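PDB 5OJ5: photosystem II assembly protein Ycf48, which assists early assembly of photosystem II and replacement of photodamaged D1, as a seven-bladed beta-propeller that binds the C-terminal extension of D1. Local coordinates for residues D43-E48 / Q303-V308; T57-S62 / V72-T77; A76-T81 / R91-D96. One frame throughout, in Å; residues are numbered along the deposited sequence.

Interaction 1: D43-E48 / Q303-V308; sequences DYNPWE and QQDVDV
The indole of Trp47 meets the carboxylate of Asp305 at its edge: OD2 of Asp305 lies in the ring plane, 3.6 Å from CD1 of Trp47. The rings of Trp284 and Tyr338 pack edge-to-face with this indole. Nearer the surface, the Asn45 side chain meets two acids. It crosses Asp305 at about a right angle, the amide and carboxylate planes 70° apart, whereas the carboxylate of Asp307 is turned only 10° from the amide plane and is slanted across the side chain, its OD2 3.6 Å from CB of Asn45.

The Asn45 side chain is held from its own segment. With CG anti to the backbone N (chi1 168°), the amide reaches forward over the chain in an Asx turn, in which OD1 of Asn45 accepts from Trp47 N at 3.0 Å, the donor standing well above the carbonyl plane. ND2 of Asn45 in turn donates to Trp47 O over 3.0 Å. On the amide face away from Trp47 N, CG1 of Val308 lies 4.0 Å from OD1 of Asn45 and also packs on CB of Trp47. At the other end of the contact, a water receives Asp43 N and donates to OE1 of Gln303.

The setting is the closure of the propeller. Strand 47-51 joins strand 334-338 at the outer edge of the last blade, a Velcro-like pairing of the two chain ends, while strand 303-304 is the outer strand of the blade before it.

The hydrogen bonds with Trp47 N and Trp47 O settle which end of the Asn45 amide is oxygen, and that oxygen faces the buried acid: OD1 of Asn45 lies only 2.5 Å from OD2 of Asp305. With an oxygen pair this close, Asp305 is probably protonated and donates its proton, its pKa perhaps raised by burial and by nearby Asp307.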
loop_
_atom_site.group_PDB
_atom_site.type_symbol
_atom_site.label_atom_id
_atom_site.label_comp_id
_atom_site.label_asym_id
_atom_site.label_seq_id
_atom_site.Cartn_x
_atom_site.Cartn_y
_atom_site.Cartn_z
ATOM N N ASP A 43 12.492 -21.213 -7.360
ATOM C CA ASP A 43 13.363 -21.545 -8.485
ATOM C C ASP A 43 13.800 -20.349 -9.315
ATOM O O ASP A 43 14.776 -20.468 -10.067
ATOM C CB ASP A 43 12.696 -22.563 -9.413
ATOM C CG ASP A 43 12.751 -23.969 -8.878
ATOM O OD1 ASP A 43 13.473 -24.214 -7.889
ATOM O OD2 ASP A 43 12.088 -24.836 -9.487
ATOM N N TYR A 44 13.113 -19.216 -9.209
ATOM C CA TYR A 44 13.480 -18.040 -9.992
ATOM C C TYR A 44 13.200 -16.810 -9.146
ATOM O O TYR A 44 12.157 -16.730 -8.500
ATOM C CB TYR A 44 12.657 -17.930 -11.289
ATOM C CG TYR A 44 12.825 -16.582 -12.052
ATOM C CD1 TYR A 44 14.027 -16.213 -12.669
ATOM C CD2 TYR A 44 11.787 -15.655 -12.098
ATOM C CE1 TYR A 44 14.160 -14.994 -13.344
ATOM C CE2 TYR A 44 11.916 -14.434 -12.767
ATOM C CZ TYR A 44 13.103 -14.109 -13.359
ATOM O OH TYR A 44 13.249 -12.901 -14.021
ATOM N N ASN A 45 14.137 -15.874 -9.136
ATOM C CA ASN A 45 13.938 -14.618 -8.440
ATOM C C ASN A 45 13.597 -13.545 -9.469
ATOM O O ASN A 45 14.493 -13.116 -10.216
ATOM C CB ASN A 45 15.200 -14.213 -7.711
ATOM C CG ASN A 45 15.086 -12.764 -7.234
ATOM O OD1 ASN A 45 13.995 -12.315 -6.826
ATOM N ND2 ASN A 45 16.150 -12.001 -7.368
ATOM N N PRO A 46 12.357 -13.044 -9.517
ATOM C CA PRO A 46 11.983 -12.028 -10.495
ATOM C C PRO A 46 12.290 -10.618 -10.024
ATOM O O PRO A 46 12.060 -9.659 -10.758
ATOM C CB PRO A 46 10.466 -12.225 -10.610
ATOM C CG PRO A 46 10.048 -12.682 -9.237
ATOM C CD PRO A 46 11.191 -13.522 -8.741
ATOM N N TRP A 47 12.812 -10.431 -8.836
ATOM C CA TRP A 47 12.919 -9.099 -8.259
ATOM C C TRP A 47 14.324 -8.555 -8.414
ATOM O O TRP A 47 15.289 -9.144 -7.925
ATOM C CB TRP A 47 12.508 -9.138 -6.796
ATOM C CG TRP A 47 11.071 -9.492 -6.602
ATOM C CD1 TRP A 47 10.563 -10.700 -6.196
ATOM C CD2 TRP A 47 9.939 -8.654 -6.818
ATOM N NE1 TRP A 47 9.203 -10.664 -6.141
ATOM C CE2 TRP A 47 8.783 -9.421 -6.517
ATOM C CE3 TRP A 47 9.783 -7.312 -7.204
ATOM C CZ2 TRP A 47 7.491 -8.880 -6.589
ATOM C CZ3 TRP A 47 8.505 -6.779 -7.269
ATOM C CH2 TRP A 47 7.372 -7.568 -6.954
ATOM N N GLU A 48 14.440 -7.423 -9.059
ATOM C CA GLU A 48 15.725 -6.743 -9.177
ATOM C C GLU A 48 15.780 -5.565 -8.212
ATOM O O GLU A 48 14.868 -4.745 -8.172
ATOM C CB GLU A 48 15.930 -6.293 -10.611
ATOM C CG GLU A 48 15.120 -5.182 -11.175
ATOM C CD GLU A 48 15.780 -4.587 -12.423
ATOM O OE1 GLU A 48 15.461 -3.417 -12.748
ATOM O OE2 GLU A 48 16.628 -5.273 -13.073
ATOM N N GLN A 303 7.174 -20.659 -0.610
ATOM C CA GLN A 303 8.576 -20.850 -0.853
ATOM C C GLN A 303 9.247 -19.499 -0.671
ATOM O O GLN A 303 8.623 -18.438 -0.832
ATOM C CB GLN A 303 8.811 -21.398 -2.259
ATOM C CG GLN A 303 8.243 -22.815 -2.408
ATOM C CD GLN A 303 8.512 -23.475 -3.750
ATOM O OE1 GLN A 303 8.930 -22.820 -4.708
ATOM N NE2 GLN A 303 8.329 -24.815 -3.805
ATOM N N GLN A 304 10.513 -19.527 -0.323
ATOM C CA GLN A 304 11.220 -18.300 -0.012
ATOM C C GLN A 304 12.061 -17.837 -1.200
ATOM O O GLN A 304 12.724 -18.645 -1.850
ATOM C CB GLN A 304 12.134 -18.459 1.206
ATOM C CG GLN A 304 12.860 -17.189 1.556
ATOM C CD GLN A 304 13.413 -17.185 2.946
ATOM O OE1 GLN A 304 13.581 -18.237 3.568
ATOM N NE2 GLN A 304 13.710 -16.000 3.448
ATOM N N ASP A 305 12.047 -16.528 -1.475
ATOM C CA ASP A 305 12.972 -15.935 -2.444
ATOM C C ASP A 305 14.273 -15.652 -1.707
ATOM O O ASP A 305 14.419 -14.626 -1.033
ATOM C CB ASP A 305 12.366 -14.675 -3.026
ATOM C CG ASP A 305 13.196 -14.098 -4.137
ATOM O OD1 ASP A 305 14.416 -14.295 -4.182
ATOM O OD2 ASP A 305 12.595 -13.378 -4.980
ATOM N N VAL A 306 15.214 -16.586 -1.821
ATOM C CA VAL A 306 16.399 -16.496 -0.986
ATOM C C VAL A 306 17.345 -15.412 -1.477
ATOM O O VAL A 306 18.166 -14.919 -0.688
ATOM C CB VAL A 306 17.128 -17.854 -0.827
ATOM C CG1 VAL A 306 16.176 -18.848 -0.103
ATOM C CG2 VAL A 306 17.617 -18.402 -2.169
ATOM N N ASP A 307 17.290 -15.043 -2.764
ATOM C CA ASP A 307 18.250 -14.066 -3.270
ATOM C C ASP A 307 18.086 -12.744 -2.590
ATOM O O ASP A 307 19.075 -12.044 -2.373
ATOM C CB ASP A 307 18.103 -13.852 -4.763
ATOM C CG ASP A 307 18.392 -15.105 -5.516
ATOM O OD1 ASP A 307 19.516 -15.341 -5.973
ATOM O OD2 ASP A 307 17.466 -15.933 -5.546
ATOM N N VAL A 308 16.853 -12.386 -2.235
ATOM C CA VAL A 308 16.676 -11.049 -1.693
ATOM C C VAL A 308 16.974 -10.998 -0.210
ATOM O O VAL A 308 16.934 -9.897 0.370
ATOM C CB VAL A 308 15.294 -10.437 -2.010
ATOM C CG1 VAL A 308 15.049 -10.384 -3.496
ATOM C CG2 VAL A 308 14.220 -11.200 -1.307
HETATM O O HOH W 1 9.685 -22.251 -7.552
#

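Interaction 2: T57-S62 / V72-T77; sequences TILDMS and VGVNAT
The carbonyl oxygen of Val72 is gripped by two successive backbone amides: Leu59 N reaches it at 2.8 Å, in the carbonyl plane, and Asp60 N at 3.2 Å, tilted 25° from that plane. Val72 N answers by donating to Asp60 O, which makes Asp60 and Val72 a hydrogen-bonded antiparallel pair. With Leu59 and Asp60 both facing one residue, the register slips by one in a classic beta bulge.

Beyond it, Ile58 and Gly73 form a non-hydrogen-bonded pair. Glycine brings no side chain here, and the strands close to 4.2 Å between CA of Ile58 and CA of Gly73; CA of Gly73 also makes a C-H...O contact with Thr57 O. The next bond, Val74 N to Thr57 O, is almost straight (173°) at 3.0 Å.

This is the hairpin of strands 58-63 and 69-73, the two inner strands of a four-stranded propeller blade. The bulged strand is the blade's innermost, and from it Asp60 turns to the neighbouring blade, where its OD2 accepts from Val105 N.

Further along, the Ile58 side chain crosses Thr77 at about a right angle, CD1 of Ile58 lying 3.8 Å from CG2 of Thr77. OG1 of Thr77 lies beside the backbone N (chi1 -65°), which leaves the methyl CG2 to face Ile58. Val74 O accepts from both OG1 of Thr77, at 2.7 Å, and Thr77 N.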
loop_
_atom_site.group_PDB
_atom_site.type_symbol
_atom_site.label_atom_id
_atom_site.label_comp_id
_atom_site.label_asym_id
_atom_site.label_seq_id
_atom_site.Cartn_x
_atom_site.Cartn_y
_atom_site.Cartn_z
ATOM N N THR A 57 12.566 7.197 2.922
ATOM C CA THR A 57 11.603 6.112 2.755
ATOM C C THR A 57 10.503 6.463 1.759
ATOM O O THR A 57 9.877 7.518 1.860
ATOM C CB THR A 57 10.965 5.837 4.112
ATOM O OG1 THR A 57 11.999 5.458 5.048
ATOM C CG2 THR A 57 9.889 4.756 4.063
ATOM N N ILE A 58 10.290 5.572 0.803
ATOM C CA ILE A 58 9.209 5.685 -0.163
ATOM C C ILE A 58 7.946 5.037 0.394
ATOM O O ILE A 58 7.999 3.933 0.939
ATOM C CB ILE A 58 9.639 5.083 -1.510
ATOM C CG1 ILE A 58 10.924 5.759 -2.030
ATOM C CG2 ILE A 58 8.509 5.183 -2.523
ATOM C CD1 ILE A 58 10.917 7.279 -1.948
ATOM N N LEU A 59 6.810 5.708 0.217
ATOM C CA LEU A 59 5.551 5.271 0.799
ATOM C C LEU A 59 4.510 4.817 -0.197
ATOM O O LEU A 59 3.627 4.035 0.171
ATOM C CB LEU A 59 4.991 6.360 1.699
ATOM C CG LEU A 59 5.905 6.725 2.878
ATOM C CD1 LEU A 59 5.294 7.905 3.635
ATOM C CD2 LEU A 59 6.072 5.516 3.803
ATOM N N ASP A 60 4.527 5.312 -1.430
ATOM C CA ASP A 60 3.485 4.932 -2.381
ATOM C C ASP A 60 3.964 5.189 -3.797
ATOM O O ASP A 60 4.931 5.930 -4.034
ATOM C CB ASP A 60 2.169 5.653 -2.075
ATOM C CG ASP A 60 0.951 4.936 -2.643
ATOM O OD1 ASP A 60 1.035 3.719 -3.000
ATOM O OD2 ASP A 60 -0.098 5.607 -2.705
ATOM N N MET A 61 3.244 4.607 -4.762
ATOM C CA MET A 61 3.580 4.678 -6.176
ATOM C C MET A 61 2.303 4.515 -6.982
ATOM O O MET A 61 1.457 3.715 -6.621
ATOM C CB MET A 61 4.626 3.600 -6.494
ATOM C CG MET A 61 5.095 3.541 -7.939
ATOM S SD MET A 61 6.156 2.136 -8.333
ATOM C CE MET A 61 7.549 2.426 -7.268
ATOM N N SER A 62 2.211 5.227 -8.106
ATOM C CA SER A 62 1.070 5.085 -9.014
ATOM C C SER A 62 1.496 5.412 -10.430
ATOM O O SER A 62 2.344 6.296 -10.639
ATOM C CB SER A 62 -0.083 5.987 -8.550
ATOM O OG SER A 62 -1.256 5.775 -9.321
ATOM N N VAL A 72 6.190 8.605 -4.189
ATOM C CA VAL A 72 6.204 9.641 -3.171
ATOM C C VAL A 72 6.668 9.047 -1.850
ATOM O O VAL A 72 6.521 7.840 -1.598
ATOM C CB VAL A 72 4.826 10.321 -2.974
ATOM C CG1 VAL A 72 4.352 10.952 -4.258
ATOM C CG2 VAL A 72 3.781 9.339 -2.435
ATOM N N GLY A 73 7.160 9.913 -0.955
ATOM C CA GLY A 73 7.495 9.447 0.381
ATOM C C GLY A 73 7.808 10.556 1.334
ATOM O O GLY A 73 7.318 11.689 1.233
ATOM N N VAL A 74 8.680 10.203 2.280
ATOM C CA VAL A 74 9.059 11.059 3.403
ATOM C C VAL A 74 9.859 12.256 2.898
ATOM O O VAL A 74 10.515 12.185 1.855
ATOM C CB VAL A 74 9.857 10.174 4.388
ATOM C CG1 VAL A 74 10.486 10.949 5.514
ATOM C CG2 VAL A 74 8.927 9.104 4.985
ATOM N N ASN A 75 9.807 13.372 3.653
ATOM C CA ASN A 75 10.534 14.588 3.305
ATOM C C ASN A 75 10.156 15.115 1.940
ATOM O O ASN A 75 11.006 15.555 1.161
ATOM C CB ASN A 75 12.021 14.390 3.466
ATOM C CG ASN A 75 12.396 14.076 4.895
ATOM O OD1 ASN A 75 13.365 13.376 5.122
ATOM N ND2 ASN A 75 11.609 14.575 5.877
ATOM N N ALA A 76 8.851 15.064 1.662
ATOM C CA ALA A 76 8.296 15.614 0.430
ATOM C C ALA A 76 8.949 14.999 -0.784
ATOM O O ALA A 76 9.061 15.647 -1.821
ATOM C CB ALA A 76 8.329 17.151 0.426
ATOM N N THR A 77 9.323 13.728 -0.681
ATOM C CA THR A 77 9.961 13.062 -1.820
ATOM C C THR A 77 8.961 12.773 -2.919
ATOM O O THR A 77 7.890 12.213 -2.670
ATOM C CB THR A 77 10.655 11.769 -1.382
ATOM O OG1 THR A 77 11.730 12.133 -0.507
ATOM C CG2 THR A 77 11.223 10.975 -2.551
#

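Interaction 3: A76-T81 / R91-D96; sequences ATLMET and RTLVLD
At the outer edge of a propeller blade, Arg91 grips a single oxygen of Glu80 with two nitrogens: NE of Arg91 lies 2.9 Å and NH2 of Arg91 3.1 Å from OE1 of Glu80. That oxygen sits in the guanidinium plane, yet the carboxylate stands perpendicular to it; NE comes nearly along the C-O axis, NH2 from above the carboxylate plane. The bend at chi2 (-78°) folds the arginine chain over to reach the acid. The other oxygen of Glu80, OE2, accepts from His68 and Gln129.

Here the chain leaving the blade's outermost strand, 89-90, draws away from strand 77-81. Arg91 N still bonds directly to Leu78 O. Beyond it, waters take over the pairing: one receives Leu78 N and donates to Arg91 O, and a second, further along, links Ala76 O with Leu93 N, so water bridges replace direct backbone bonds at these two places. The segment 91-96 also meets the bound D1 peptide, with backbone hydrogen bonds from Thr92 and Val94.

Apolar side chains join the two segments as well. CB of Ala76 comes within 4.3 Å of CD1 of Leu95, and, with CG of Leu78 anti to its backbone N, CD2 of Leu78 meets CD1 of Leu93 at 3.8 Å.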
loop_
_atom_site.group_PDB
_atom_site.type_symbol
_atom_site.label_atom_id
_atom_site.label_comp_id
_atom_site.label_asym_id
_atom_site.label_seq_id
_atom_site.Cartn_x
_atom_site.Cartn_y
_atom_site.Cartn_z
ATOM N N ALA A 76 8.851 15.064 1.662
ATOM C CA ALA A 76 8.296 15.614 0.430
ATOM C C ALA A 76 8.949 14.999 -0.784
ATOM O O ALA A 76 9.061 15.647 -1.821
ATOM C CB ALA A 76 8.329 17.151 0.426
ATOM N N THR A 77 9.323 13.728 -0.681
ATOM C CA THR A 77 9.961 13.062 -1.820
ATOM C C THR A 77 8.961 12.773 -2.919
ATOM O O THR A 77 7.890 12.213 -2.670
ATOM C CB THR A 77 10.655 11.769 -1.382
ATOM O OG1 THR A 77 11.730 12.133 -0.507
ATOM C CG2 THR A 77 11.223 10.975 -2.551
ATOM N N LEU A 78 9.344 13.089 -4.148
ATOM C CA LEU A 78 8.522 12.916 -5.333
ATOM C C LEU A 78 9.470 12.528 -6.452
ATOM O O LEU A 78 10.465 13.240 -6.688
ATOM C CB LEU A 78 7.883 14.259 -5.642
ATOM C CG LEU A 78 6.946 14.336 -6.823
ATOM C CD1 LEU A 78 5.742 13.385 -6.679
ATOM C CD2 LEU A 78 6.427 15.755 -7.057
ATOM N N MET A 79 9.216 11.412 -7.155
ATOM C CA MET A 79 10.048 11.048 -8.302
ATOM C C MET A 79 9.185 10.555 -9.435
ATOM O O MET A 79 8.097 9.988 -9.215
ATOM C CB MET A 79 11.080 9.978 -7.975
ATOM C CG MET A 79 11.943 10.306 -6.777
ATOM S SD MET A 79 13.385 9.227 -6.752
ATOM C CE MET A 79 14.181 9.757 -5.264
ATOM N N GLU A 80 9.682 10.737 -10.654
ATOM C CA GLU A 80 8.963 10.421 -11.874
ATOM C C GLU A 80 9.770 9.411 -12.681
ATOM O O GLU A 80 10.986 9.550 -12.818
ATOM C CB GLU A 80 8.801 11.710 -12.703
ATOM C CG GLU A 80 8.022 11.573 -13.989
ATOM C CD GLU A 80 7.845 12.890 -14.714
ATOM O OE1 GLU A 80 8.615 13.838 -14.455
ATOM O OE2 GLU A 80 6.912 12.977 -15.557
ATOM N N THR A 81 9.083 8.431 -13.287
ATOM C CA THR A 81 9.690 7.519 -14.259
ATOM C C THR A 81 8.968 7.668 -15.588
ATOM O O THR A 81 7.746 7.897 -15.633
ATOM C CB THR A 81 9.609 6.046 -13.764
ATOM O OG1 THR A 81 10.342 5.231 -14.686
ATOM C CG2 THR A 81 8.196 5.501 -13.665
ATOM N N ARG A 91 11.904 15.117 -8.310
ATOM C CA ARG A 91 11.253 16.392 -8.537
ATOM C C ARG A 91 11.064 17.064 -7.190
ATOM O O ARG A 91 10.502 16.458 -6.292
ATOM C CB ARG A 91 9.897 16.134 -9.204
ATOM C CG ARG A 91 9.986 15.198 -10.485
ATOM C CD ARG A 91 10.457 16.000 -11.573
ATOM N NE ARG A 91 10.532 15.195 -12.786
ATOM C CZ ARG A 91 11.671 15.014 -13.416
ATOM N NH1 ARG A 91 12.775 15.451 -12.843
ATOM N NH2 ARG A 91 11.714 14.382 -14.575
ATOM N N THR A 92 11.516 18.273 -7.006
ATOM C CA THR A 92 11.358 18.945 -5.721
ATOM C C THR A 92 10.383 20.077 -5.922
ATOM O O THR A 92 10.675 21.031 -6.638
ATOM C CB THR A 92 12.693 19.506 -5.228
ATOM O OG1 THR A 92 13.633 18.442 -5.141
ATOM C CG2 THR A 92 12.526 20.148 -3.845
ATOM N N LEU A 93 9.218 20.000 -5.337
ATOM C CA LEU A 93 8.294 21.121 -5.421
ATOM C C LEU A 93 8.690 22.202 -4.429
ATOM O O LEU A 93 9.141 21.923 -3.312
ATOM C CB LEU A 93 6.877 20.643 -5.176
ATOM C CG LEU A 93 6.294 19.731 -6.288
ATOM C CD1 LEU A 93 5.040 19.061 -5.760
ATOM C CD2 LEU A 93 6.035 20.513 -7.574
ATOM N N VAL A 94 8.511 23.452 -4.844
ATOM C CA VAL A 94 8.852 24.570 -3.987
ATOM C C VAL A 94 7.624 24.816 -3.118
ATOM O O VAL A 94 6.749 25.624 -3.427
ATOM C CB VAL A 94 9.311 25.798 -4.770
ATOM C CG1 VAL A 94 9.629 26.944 -3.779
ATOM C CG2 VAL A 94 10.533 25.496 -5.583
ATOM N N LEU A 95 7.558 24.104 -2.021
ATOM C CA LEU A 95 6.498 24.164 -1.024
ATOM C C LEU A 95 6.952 25.052 0.120
ATOM O O LEU A 95 8.076 25.561 0.145
ATOM C CB LEU A 95 6.179 22.764 -0.488
ATOM C CG LEU A 95 5.810 21.747 -1.534
ATOM C CD1 LEU A 95 5.735 20.330 -0.956
ATOM C CD2 LEU A 95 4.456 22.114 -2.166
ATOM N N ASP A 96 6.067 25.262 1.093
ATOM C CA ASP A 96 6.489 26.074 2.240
ATOM C C ASP A 96 7.570 25.395 3.100
ATOM O O ASP A 96 8.377 26.090 3.725
ATOM C CB ASP A 96 5.299 26.558 3.053
ATOM C CG ASP A 96 4.458 25.452 3.596
ATOM O OD1 ASP A 96 4.393 24.348 3.019
ATOM O OD2 ASP A 96 3.798 25.727 4.615
HETATM O O HOH W 2 8.549 18.052 -3.356
HETATM O O HOH W 3 11.880 14.723 -4.351
#

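How the interactions relate
From the N terminus, 43-48 comes first and does not find its partner in interaction 1 until 303-308, closing a loop that spans most of the propeller and brings the last two blades together near the joined chain ends. Interactions 2 and 3 are both nested inside that loop, in the first blade completed along the chain. Interaction 2 closes a short hairpin at the inner strands. Interaction 3 starts on Ala76 and Thr77, where interaction 2 ends, and carries the blade outward to its peptide-binding edge; CG1 of Val72 packs 3.7 Å from CD1 of Leu78 between them. Interaction 1 touches neither, its centre about 25 Å from that of interaction 2.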